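Local coordinates for ferric uptake regulation protein (Pseudomonas aeruginosa, PDB 1MZB) that probably binds DNA as a metal-dependent, dimeric transcriptional regulator that controls genes of iron uptake and homeostasis, at residues E49-L53 with A54-R58; E38-Y41 with K42-E46. All coordinates share one frame; numbering follows the deposited sequence.

Interaction 1 (E49-L53 with A54-R58); sequences EDVGL and ATVYR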
loop_
_atom_site.group_PDB
_atom_site.type_symbol
_atom_site.label_atom_id
_atom_site.label_comp_id
_atom_site.label_asym_id
_atom_site.label_seq_id
_atom_site.Cartn_x
_atom_site.Cartn_y
_atom_site.Cartn_z
ATOM N N GLU A 49 -20.251 20.519 10.180
ATOM C CA GLU A 49 -20.379 19.667 11.361
ATOM C C GLU A 49 -20.197 20.429 12.674
ATOM O O GLU A 49 -19.823 21.609 12.684
ATOM C CB GLU A 49 -19.395 18.493 11.288
ATOM C CG GLU A 49 -19.672 17.493 10.150
ATOM C CD GLU A 49 -20.966 16.686 10.337
ATOM O OE1 GLU A 49 -21.532 16.691 11.452
ATOM O OE2 GLU A 49 -21.403 16.023 9.372
ATOM N N ASP A 50 -20.458 19.740 13.783
ATOM C CA ASP A 50 -20.371 20.335 15.108
ATOM C C ASP A 50 -19.391 19.633 16.062
ATOM O O ASP A 50 -19.765 19.226 17.170
ATOM C CB ASP A 50 -21.784 20.362 15.714
ATOM C CG ASP A 50 -21.822 20.989 17.088
ATOM O OD1 ASP A 50 -21.424 22.171 17.219
ATOM O OD2 ASP A 50 -22.252 20.294 18.040
ATOM N N VAL A 51 -18.140 19.481 15.637
ATOM C CA VAL A 51 -17.147 18.826 16.484
ATOM C C VAL A 51 -16.036 19.843 16.758
ATOM O O VAL A 51 -15.421 20.343 15.819
ATOM C CB VAL A 51 -16.531 17.597 15.778
ATOM C CG1 VAL A 51 -15.667 16.822 16.755
ATOM C CG2 VAL A 51 -17.643 16.711 15.199
ATOM N N GLY A 52 -15.803 20.151 18.030
ATOM C CA GLY A 52 -14.780 21.130 18.369
ATOM C C GLY A 52 -13.386 20.571 18.148
ATOM O O GLY A 52 -13.197 19.353 18.121
ATOM N N LEU A 53 -12.407 21.470 18.016
ATOM C CA LEU A 53 -11.008 21.065 17.782
ATOM C C LEU A 53 -10.438 20.127 18.843
ATOM O O LEU A 53 -9.748 19.154 18.505
ATOM C CB LEU A 53 -10.125 22.323 17.650
ATOM C CG LEU A 53 -8.637 22.122 17.323
ATOM C CD1 LEU A 53 -8.522 21.292 16.015
ATOM C CD2 LEU A 53 -7.962 23.489 17.161
ATOM N N ALA A 54 -10.664 20.443 20.121
ATOM C CA ALA A 54 -10.176 19.611 21.217
ATOM C C ALA A 54 -10.755 18.220 21.107
ATOM O O ALA A 54 -10.086 17.230 21.389
ATOM C CB ALA A 54 -10.542 20.233 22.582
ATOM N N THR A 55 -12.008 18.127 20.678
ATOM C CA THR A 55 -12.589 16.799 20.539
ATOM C C THR A 55 -11.918 16.064 19.357
ATOM O O THR A 55 -11.664 14.873 19.431
ATOM C CB THR A 55 -14.100 16.901 20.284
ATOM O OG1 THR A 55 -14.711 17.451 21.459
ATOM C CG2 THR A 55 -14.709 15.499 19.959
ATOM N N VAL A 56 -11.630 16.780 18.282
ATOM C CA VAL A 56 -10.992 16.160 17.122
ATOM C C VAL A 56 -9.642 15.617 17.553
ATOM O O VAL A 56 -9.295 14.477 17.259
ATOM C CB VAL A 56 -10.784 17.173 15.942
ATOM C CG1 VAL A 56 -9.845 16.541 14.889
ATOM C CG2 VAL A 56 -12.187 17.552 15.278
ATOM N N TYR A 57 -8.873 16.421 18.274
ATOM C CA TYR A 57 -7.553 15.956 18.706
ATOM C C TYR A 57 -7.670 14.733 19.630
ATOM O O TYR A 57 -6.928 13.769 19.515
ATOM C CB TYR A 57 -6.806 17.052 19.447
ATOM C CG TYR A 57 -5.409 16.603 19.855
ATOM C CD1 TYR A 57 -4.392 16.484 18.914
ATOM C CD2 TYR A 57 -5.133 16.229 21.172
ATOM C CE1 TYR A 57 -3.111 15.995 19.280
ATOM C CE2 TYR A 57 -3.874 15.739 21.544
ATOM C CZ TYR A 57 -2.884 15.626 20.606
ATOM O OH TYR A 57 -1.654 15.132 20.962
ATOM N N ARG A 58 -8.608 14.801 20.559
ATOM C CA ARG A 58 -8.808 13.700 21.487
ATOM C C ARG A 58 -9.142 12.411 20.760
ATOM O O ARG A 58 -8.558 11.369 21.040
ATOM C CB ARG A 58 -9.931 14.058 22.467
ATOM C CG ARG A 58 -9.541 15.200 23.352
ATOM C CD ARG A 58 -8.878 14.705 24.593
ATOM N NE ARG A 58 -9.876 14.283 25.582
ATOM C CZ ARG A 58 -10.510 15.113 26.408
ATOM N NH1 ARG A 58 -10.249 16.414 26.362
ATOM N NH2 ARG A 58 -11.388 14.642 27.296
HETATM O O HOH W 1 -16.739 18.688 20.383
#
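Gly52 and Val56 are joined by a backbone hydrogen bond at the start of helix 53-66. Val56 N lies 3.0 Å from Gly52 O, in the plane of that carbonyl, with an N-H...O angle of 152°. Gly52 thus holds the N-cap position. The next bond along runs from Tyr57 N to Leu53 O over 2.9 Å, and it is straighter, at 165°. The chain enters the helix from an extended run at Val51 and Gly52.

Helix 53-66 follows helix 37-46 in the N-terminal domain, whose helices and two-stranded antiparallel sheet fit the winged helix-turn-helix fold of Fur proteins. By analogy with that fold, helix 53-66 is probably the recognition helix.

Val51 is the buried side chain of the incoming loop. Its CG1 touches two helix residues, Thr55 CG2 at 3.6 Å and Val56 CG2 at 3.9 Å. Both side chains cross that of Val51 at about a right angle. The torsion of Thr55 sorts its two branches: CG2 lies anti to the backbone N and meets Val51, while OG1, at chi1 -66°, stays beside that N. Water 1 joins this hydroxyl to the cap. It accepts from Gly52 N at 2.9 Å and lies 2.6 Å from Thr55 OG1. The backbone N-H of the N-cap residue is therefore satisfied through solvent. Val56 faces inward and also packs on Val40 and Leu44 of helix 37-46. Tyr57 leads away from the loop, and its OH is hydrogen-bonded to Arg71 on strand 69-72.

Interaction 2 (E38-Y41 with K42-E46); sequences EDVY and KALME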
loop_
_atom_site.group_PDB
_atom_site.type_symbol
_atom_site.label_atom_id
_atom_site.label_comp_id
_atom_site.label_asym_id
_atom_site.label_seq_id
_atom_site.Cartn_x
_atom_site.Cartn_y
_atom_site.Cartn_z
ATOM N N GLU A 38 -5.950 19.978 12.899
ATOM C CA GLU A 38 -6.616 21.172 12.373
ATOM C C GLU A 38 -7.224 20.926 10.992
ATOM O O GLU A 38 -8.318 21.445 10.686
ATOM C CB GLU A 38 -5.623 22.348 12.292
ATOM C CG GLU A 38 -5.442 23.070 13.631
ATOM C CD GLU A 38 -4.606 24.322 13.449
ATOM O OE1 GLU A 38 -5.134 25.278 12.821
ATOM O OE2 GLU A 38 -3.433 24.324 13.918
ATOM N N ASP A 39 -6.514 20.167 10.150
ATOM C CA ASP A 39 -7.039 19.839 8.818
ATOM C C ASP A 39 -8.338 19.063 8.981
ATOM O O ASP A 39 -9.310 19.313 8.258
ATOM C CB ASP A 39 -6.068 18.978 8.001
ATOM C CG ASP A 39 -4.783 19.715 7.592
ATOM O OD1 ASP A 39 -4.822 20.952 7.354
ATOM O OD2 ASP A 39 -3.729 19.035 7.490
ATOM N N VAL A 40 -8.362 18.104 9.908
ATOM C CA VAL A 40 -9.591 17.330 10.123
ATOM C C VAL A 40 -10.703 18.265 10.606
ATOM O O VAL A 40 -11.838 18.264 10.059
ATOM C CB VAL A 40 -9.357 16.167 11.138
ATOM C CG1 VAL A 40 -10.661 15.428 11.417
ATOM C CG2 VAL A 40 -8.331 15.184 10.592
ATOM N N TYR A 41 -10.400 19.063 11.625
ATOM C CA TYR A 41 -11.360 20.040 12.177
ATOM C C TYR A 41 -11.919 20.992 11.105
ATOM O O TYR A 41 -13.164 21.206 11.001
ATOM C CB TYR A 41 -10.657 20.850 13.295
ATOM C CG TYR A 41 -11.426 22.049 13.772
ATOM C CD1 TYR A 41 -12.534 21.906 14.596
ATOM C CD2 TYR A 41 -11.041 23.337 13.388
ATOM C CE1 TYR A 41 -13.251 23.038 15.044
ATOM C CE2 TYR A 41 -11.746 24.462 13.820
ATOM C CZ TYR A 41 -12.845 24.304 14.641
ATOM O OH TYR A 41 -13.554 25.426 15.017
ATOM N N LYS A 42 -11.032 21.545 10.286
ATOM C CA LYS A 42 -11.446 22.465 9.228
ATOM C C LYS A 42 -12.342 21.755 8.220
ATOM O O LYS A 42 -13.357 22.326 7.779
ATOM C CB LYS A 42 -10.242 23.054 8.507
ATOM C CG LYS A 42 -9.509 24.119 9.332
ATOM C CD LYS A 42 -8.155 24.440 8.710
ATOM C CE LYS A 42 -7.376 25.451 9.544
ATOM N NZ LYS A 42 -6.024 25.700 8.965
ATOM N N ALA A 43 -11.969 20.534 7.841
ATOM C CA ALA A 43 -12.797 19.759 6.890
ATOM C C ALA A 43 -14.173 19.540 7.498
ATOM O O ALA A 43 -15.197 19.681 6.817
ATOM C CB ALA A 43 -12.154 18.425 6.589
ATOM N N LEU A 44 -14.211 19.189 8.775
ATOM C CA LEU A 44 -15.481 18.982 9.457
ATOM C C LEU A 44 -16.305 20.257 9.530
ATOM O O LEU A 44 -17.528 20.220 9.351
ATOM C CB LEU A 44 -15.256 18.443 10.863
ATOM C CG LEU A 44 -14.862 16.968 10.943
ATOM C CD1 LEU A 44 -14.481 16.628 12.366
ATOM C CD2 LEU A 44 -16.025 16.106 10.444
ATOM N N MET A 45 -15.655 21.387 9.797
ATOM C CA MET A 45 -16.373 22.663 9.864
ATOM C C MET A 45 -16.924 23.041 8.502
ATOM O O MET A 45 -18.026 23.580 8.405
ATOM C CB MET A 45 -15.471 23.787 10.364
ATOM C CG MET A 45 -15.112 23.680 11.840
ATOM S SD MET A 45 -16.493 23.665 13.037
ATOM C CE MET A 45 -17.001 25.391 13.019
ATOM N N GLU A 46 -16.154 22.778 7.451
ATOM C CA GLU A 46 -16.607 23.074 6.097
ATOM C C GLU A 46 -17.884 22.248 5.886
ATOM O O GLU A 46 -18.886 22.746 5.371
ATOM C CB GLU A 46 -15.547 22.649 5.076
ATOM C CG GLU A 46 -15.666 23.318 3.706
ATOM C CD GLU A 46 -15.029 22.492 2.588
ATOM O OE1 GLU A 46 -14.017 21.787 2.846
ATOM O OE2 GLU A 46 -15.531 22.554 1.441
HETATM O O HOH W 2 -4.909 23.616 8.476
#
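Tyr41 and Met45, one turn apart on helix 37-46, meet with the methionine over a face of the tyrosine ring. Met45 CG stands 3.8 Å from the centroid of the Tyr41 ring, 19° off its normal, which makes a CH-pi contact. Met45 CG is offset toward the rim, 3.7 Å from Tyr41 CZ. The sulfur sits more obliquely: Met45 SD is 4.5 Å from the centroid of the Tyr41 ring and 40° off the normal, a Met-aromatic contact. The bends of Met45 at chi2 (-59°) and chi3 bring SD and CE toward the hydroxyl end of the ring. In the backbone, Met45 N donates to Tyr41 O at 2.8 Å.

Lys42 lies on a different side of the helix. Its extended chain runs back beside Glu38, and the two side chains point the same way. Lys42 NZ is 4.0 Å from Glu38 OE1, a long salt bridge. Water 2 lies between Asp39 OD1, to which it donates, and Lys42 NZ, but its contact with NZ is unusually short and so doubtful. By contrast with the long salt bridge, the backbone bond here is short, with Lys42 N 2.7 Å from Glu38 O.

Val40 and Leu44 form the buried ridge, side by side, with Val40 CG1 4.1 Å from Leu44 CD1. This ridge faces the interior of the N-terminal helical domain. Both residues pack on Met26 of helix 18-28, and Leu44 also meets Ile23 there. Val40 touches Leu60 of helix 53-66, while Tyr41 rests on Leu53 at the start of that helix.

Interactions 1 and 2 belong to consecutive helices, 37-46 and 53-66, and their centres are 9 Å apart. Interaction 2 lies within one helix. Interaction 1 is the loop-to-helix junction that follows. They meet in a shared core, where Val56 CG1 packs 3.7 Å from Val40 CG1, and the ring of Tyr41 lies against the backbone at Val51 and Leu53. A probable hydrogen bond from Glu49 N to Leu44 O ties the loop to the end of helix 37-46. Both have an outer, polar side with a water, but the chemistry differs: backbone N-H and hydroxyl at the cap, opposite charges along the helix. Between its own two segments, interaction 2 adds a ring contact that interaction 1 lacks.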